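Side-chain contacts in competence protein ComEA-related protein (Thermus thermophilus, PDB 2DUY), which is of unknown function but carries helix-hairpin-helix motifs and probably binds DNA: residues Val19-Ala24 against Ala50-Leu55; Arg47-Ala50 against Leu56-Lys59. All coordinates share one frame; numbering follows the deposited sequence.

Interaction 1. Residues Val19-Ala24 against Ala50-Leu55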
loop_
_atom_site.group_PDB
_atom_site.type_symbol
_atom_site.label_atom_id
_atom_site.label_comp_id
_atom_site.label_asym_id
_atom_site.label_seq_id
_atom_site.Cartn_x
_atom_site.Cartn_y
_atom_site.Cartn_z
ATOM N N VAL A 19 -6.794 4.177 1.046
ATOM C CA VAL A 19 -5.475 4.813 1.034
ATOM C C VAL A 19 -4.909 4.808 -0.386
ATOM O O VAL A 19 -4.934 3.773 -1.055
ATOM C CB VAL A 19 -4.499 4.059 1.968
ATOM C CG1 VAL A 19 -3.114 4.683 1.896
ATOM C CG2 VAL A 19 -5.018 4.090 3.403
ATOM N N SER A 20 -4.405 5.961 -0.833
ATOM C CA SER A 20 -3.830 6.106 -2.175
ATOM C C SER A 20 -2.392 5.600 -2.246
ATOM O O SER A 20 -1.525 6.094 -1.523
ATOM C CB SER A 20 -3.845 7.577 -2.602
ATOM O OG SER A 20 -3.087 7.764 -3.791
ATOM N N LEU A 21 -2.137 4.629 -3.123
ATOM C CA LEU A 21 -0.796 4.084 -3.265
ATOM C C LEU A 21 0.170 5.154 -3.737
ATOM O O LEU A 21 1.335 5.132 -3.372
ATOM C CB LEU A 21 -0.761 2.911 -4.268
ATOM C CG LEU A 21 -1.405 1.611 -3.775
ATOM C CD1 LEU A 21 -1.350 0.568 -4.865
ATOM C CD2 LEU A 21 -0.673 1.119 -2.524
ATOM N N ASN A 22 -0.334 6.094 -4.528
ATOM C CA ASN A 22 0.494 7.159 -5.088
ATOM C C ASN A 22 0.704 8.389 -4.223
ATOM O O ASN A 22 1.725 9.073 -4.345
ATOM C CB ASN A 22 -0.097 7.637 -6.415
ATOM C CG ASN A 22 0.154 6.670 -7.545
ATOM O OD1 ASN A 22 1.167 5.971 -7.559
ATOM N ND2 ASN A 22 -0.753 6.644 -8.522
ATOM N N GLU A 23 -0.248 8.666 -3.342
ATOM C CA GLU A 23 -0.167 9.879 -2.542
ATOM C C GLU A 23 0.026 9.764 -1.033
ATOM O O GLU A 23 0.314 10.761 -0.373
ATOM C CB GLU A 23 -1.403 10.730 -2.856
ATOM C CG GLU A 23 -1.593 10.967 -4.356
ATOM C CD GLU A 23 -2.854 11.744 -4.680
ATOM O OE1 GLU A 23 -3.919 11.400 -4.127
ATOM O OE2 GLU A 23 -2.783 12.690 -5.497
ATOM N N ALA A 24 -0.119 8.569 -0.478
ATOM C CA ALA A 24 0.050 8.398 0.965
ATOM C C ALA A 24 1.479 8.635 1.442
ATOM O O ALA A 24 2.436 8.427 0.700
ATOM C CB ALA A 24 -0.388 7.002 1.368
ATOM N N ALA A 50 -0.431 2.628 -11.762
ATOM C CA ALA A 50 -1.578 2.946 -12.619
ATOM C C ALA A 50 -2.816 2.243 -12.067
ATOM O O ALA A 50 -3.943 2.700 -12.258
ATOM C CB ALA A 50 -1.313 2.501 -14.062
ATOM N N ARG A 51 -2.596 1.117 -11.393
ATOM C CA ARG A 51 -3.674 0.364 -10.771
ATOM C C ARG A 51 -3.106 -0.328 -9.537
ATOM O O ARG A 51 -1.889 -0.484 -9.407
ATOM C CB ARG A 51 -4.294 -0.661 -11.744
ATOM C CG ARG A 51 -3.365 -1.815 -12.203
ATOM C CD ARG A 51 -2.887 -1.637 -13.642
ATOM N NE ARG A 51 -2.002 -2.731 -14.079
ATOM C CZ ARG A 51 -2.393 -3.801 -14.767
ATOM N NH1 ARG A 51 -3.665 -3.949 -15.114
ATOM N NH2 ARG A 51 -1.503 -4.733 -15.118
ATOM N N VAL A 52 -3.981 -0.736 -8.625
ATOM C CA VAL A 52 -3.532 -1.380 -7.402
ATOM C C VAL A 52 -2.759 -2.657 -7.686
ATOM O O VAL A 52 -1.846 -3.018 -6.948
ATOM C CB VAL A 52 -4.728 -1.668 -6.469
ATOM C CG1 VAL A 52 -4.302 -2.522 -5.295
ATOM C CG2 VAL A 52 -5.302 -0.338 -5.961
ATOM N N GLU A 53 -3.100 -3.330 -8.779
ATOM C CA GLU A 53 -2.408 -4.565 -9.100
ATOM C C GLU A 53 -0.937 -4.340 -9.432
ATOM O O GLU A 53 -0.153 -5.292 -9.444
ATOM C CB GLU A 53 -3.112 -5.268 -10.258
ATOM C CG GLU A 53 -3.221 -6.773 -10.103
ATOM C CD GLU A 53 -3.837 -7.203 -8.777
ATOM O OE1 GLU A 53 -4.488 -6.379 -8.088
ATOM O OE2 GLU A 53 -3.675 -8.387 -8.432
ATOM N N ASP A 54 -0.553 -3.094 -9.696
ATOM C CA ASP A 54 0.845 -2.811 -10.000
ATOM C C ASP A 54 1.694 -2.967 -8.740
ATOM O O ASP A 54 2.918 -2.963 -8.805
ATOM C CB ASP A 54 1.025 -1.404 -10.589
ATOM C CG ASP A 54 0.447 -1.275 -11.996
ATOM O OD1 ASP A 54 0.414 -2.278 -12.737
ATOM O OD2 ASP A 54 0.046 -0.158 -12.379
ATOM N N LEU A 55 1.042 -3.118 -7.593
ATOM C CA LEU A 55 1.770 -3.295 -6.339
ATOM C C LEU A 55 2.585 -4.585 -6.386
ATOM O O LEU A 55 3.519 -4.775 -5.594
ATOM C CB LEU A 55 0.787 -3.335 -5.173
ATOM C CG LEU A 55 1.328 -3.092 -3.772
ATOM C CD1 LEU A 55 2.035 -1.716 -3.703
ATOM C CD2 LEU A 55 0.152 -3.144 -2.799
#
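Leu21 reaches across to Val52 and Leu55, and the contact between the segments is wholly apolar. Its two methyl groups divide the work. CD1 ends over the backbone of Val52, with Leu21 CD1 3.9 Å from Val52 CA, and it also meets the methyl CG2 of that valine. CD2 meets the second leucine, Leu21 CD2 lying 4.1 Å from Leu55 CD1. The two leucine side chains cross at about a right angle. In Leu55 chi1 (-162°) sets CG opposite the backbone N, and chi2 (57°) then turns CD1 to Leu21. Leu73 of strand 73-74 touches all three residues, and Leu66 of helix 63-69 packs on Val52 and Leu55.

Both segments belong to the helix-hairpin-helix region. Residues 19-20 form a short strand parallel to 73-74. Residues 52-55 begin a 3-10 segment that runs on to Lys57, in the loop between helices 37-45 and 63-69.

No hydrogen bond crosses between the segments; several polar groups bond within their own. Ser20 OG accepts from Glu23 N at 3.0 Å, an ST motif, and also hydrogen-bonds with Pro75 O. In the other segment the carboxylate of Asp54 ties down the start of the turn. Asp54 OD2 takes two backbone donors, Ala50 N at 2.9 Å and Arg51 N at 3.1 Å. The first uses the anti lone pair; the second comes from above the carboxylate plane. Asp54 OD1 forms a salt bridge with Arg51 NE at 2.8 Å and lies close to the guanidinium plane.

Interaction 2. Residues Arg47-Ala50 against Leu56-Lys59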
loop_
_atom_site.group_PDB
_atom_site.type_symbol
_atom_site.label_atom_id
_atom_site.label_comp_id
_atom_site.label_asym_id
_atom_site.label_seq_id
_atom_site.Cartn_x
_atom_site.Cartn_y
_atom_site.Cartn_z
ATOM N N ARG A 47 6.562 4.158 -7.063
ATOM C CA ARG A 47 5.574 5.043 -7.688
ATOM C C ARG A 47 6.024 5.512 -9.066
ATOM O O ARG A 47 7.220 5.644 -9.311
ATOM C CB ARG A 47 5.325 6.260 -6.795
ATOM C CG ARG A 47 4.546 5.907 -5.540
ATOM C CD ARG A 47 4.494 7.028 -4.514
ATOM N NE ARG A 47 3.635 6.598 -3.411
ATOM C CZ ARG A 47 3.483 7.236 -2.256
ATOM N NH1 ARG A 47 4.145 8.364 -2.009
ATOM N NH2 ARG A 47 2.647 6.739 -1.346
ATOM N N PRO A 48 5.077 5.807 -9.967
ATOM C CA PRO A 48 3.625 5.737 -9.797
ATOM C C PRO A 48 3.017 4.374 -10.105
ATOM O O PRO A 48 3.626 3.550 -10.788
ATOM C CB PRO A 48 3.121 6.793 -10.777
ATOM C CG PRO A 48 4.045 6.599 -11.932
ATOM C CD PRO A 48 5.415 6.436 -11.262
ATOM N N TYR A 49 1.808 4.168 -9.592
ATOM C CA TYR A 49 1.030 2.954 -9.822
ATOM C C TYR A 49 -0.169 3.361 -10.679
ATOM O O TYR A 49 -0.838 4.349 -10.369
ATOM C CB TYR A 49 0.527 2.373 -8.491
ATOM C CG TYR A 49 1.656 1.968 -7.574
ATOM C CD1 TYR A 49 2.143 2.838 -6.599
ATOM C CD2 TYR A 49 2.307 0.751 -7.752
ATOM C CE1 TYR A 49 3.253 2.499 -5.835
ATOM C CE2 TYR A 49 3.413 0.407 -7.001
ATOM C CZ TYR A 49 3.885 1.286 -6.046
ATOM O OH TYR A 49 4.995 0.946 -5.320
ATOM N N ALA A 50 -0.431 2.628 -11.762
ATOM C CA ALA A 50 -1.578 2.946 -12.619
ATOM C C ALA A 50 -2.816 2.243 -12.067
ATOM O O ALA A 50 -3.943 2.700 -12.258
ATOM C CB ALA A 50 -1.313 2.501 -14.062
ATOM N N LEU A 56 2.244 -5.473 -7.316
ATOM C CA LEU A 56 2.980 -6.725 -7.446
ATOM C C LEU A 56 4.415 -6.484 -7.920
ATOM O O LEU A 56 5.217 -7.421 -7.960
ATOM C CB LEU A 56 2.264 -7.692 -8.400
ATOM C CG LEU A 56 0.979 -8.298 -7.825
ATOM C CD1 LEU A 56 0.316 -9.208 -8.847
ATOM C CD2 LEU A 56 1.328 -9.092 -6.555
ATOM N N LYS A 57 4.746 -5.245 -8.280
ATOM C CA LYS A 57 6.120 -4.958 -8.694
ATOM C C LYS A 57 7.002 -4.701 -7.473
ATOM O O LYS A 57 8.224 -4.637 -7.590
ATOM C CB LYS A 57 6.192 -3.733 -9.607
ATOM C CG LYS A 57 5.998 -2.402 -8.907
ATOM C CD LYS A 57 6.366 -1.253 -9.838
ATOM C CE LYS A 57 5.321 -0.160 -9.818
ATOM N NZ LYS A 57 5.680 0.951 -10.753
ATOM N N VAL A 58 6.383 -4.569 -6.302
ATOM C CA VAL A 58 7.130 -4.292 -5.077
ATOM C C VAL A 58 7.639 -5.571 -4.433
ATOM O O VAL A 58 6.867 -6.497 -4.194
ATOM C CB VAL A 58 6.261 -3.547 -4.053
ATOM C CG1 VAL A 58 7.074 -3.251 -2.802
ATOM C CG2 VAL A 58 5.736 -2.263 -4.664
ATOM N N LYS A 59 8.939 -5.622 -4.157
ATOM C CA LYS A 59 9.510 -6.821 -3.552
ATOM C C LYS A 59 8.901 -7.016 -2.175
ATOM O O LYS A 59 8.855 -6.085 -1.374
ATOM C CB LYS A 59 11.035 -6.692 -3.442
ATOM C CG LYS A 59 11.750 -7.978 -3.020
ATOM C CD LYS A 59 13.274 -7.809 -3.100
ATOM C CE LYS A 59 14.014 -9.146 -3.026
ATOM N NZ LYS A 59 13.790 -9.862 -1.741
#
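Tyr49 meets Val58 with its hydroxyl end and Lys57 along the CD2-CE2 side of its ring. The Val58 side is the tightly packed, buried part. A methyl of Val58 sits at the ring edge, near the ring plane, with Val58 CG2 3.4 Å from Tyr49 OH. The two side chains cross at about a right angle. In Val58, CG1 is anti to the backbone N (chi1 -179°), which leaves CG2 beside that N and directed at the tyrosine. The hydroxyl is not left to the methyl alone: Tyr49 OH is hydrogen-bonded to the carbonyl of Ile43.

Lys57 forms the more open side. Its aliphatic chain runs out past the ring on a slant, and Lys57 CE comes to 3.4 Å from Tyr49 CE2. The chain bends at chi3 (134°), and NZ ends near the backbone beyond the ring. NZ is hydrogen-bonded chiefly to Gly46 O; the bond from Lys57 NZ to Pro48 O, at 3.3 Å, is weak. It thus meets the carbonyls of the residues before and after Arg47 in sequence, one of them only weakly. Pro48, which follows a cis peptide bond, is exposed and adds little buried surface.

Both segments lie in the helix-hairpin-helix region, in the connection between helices 37-45 and 63-69. Ile43 and Gly46 come from the end of the first helix and the turn after it. Lys59 O bonds to Arg42, which holds this later part of the loop to helix 37-45 as well.

In the fold
Interaction 1 is buried, while interaction 2 is half buried and half at the surface. Both use the loop between helices 37-45 and 63-69, and they share Ala50. Interaction 1 packs residues 50-55 on Leu21, just after strand 19-20, by apolar contacts. Interaction 2 folds the loop on itself and adds lysine-to-carbonyl bonds to its apolar contact. Arg47 links the two: Arg47 NE and NH2 probably bond to Leu21 O and Ala24 O, each at 2.7 Å. Asn22 OD1 accepts from Tyr49 N. Tyr49, part of interaction 2, also packs on Leu21 and Asp54 of interaction 1.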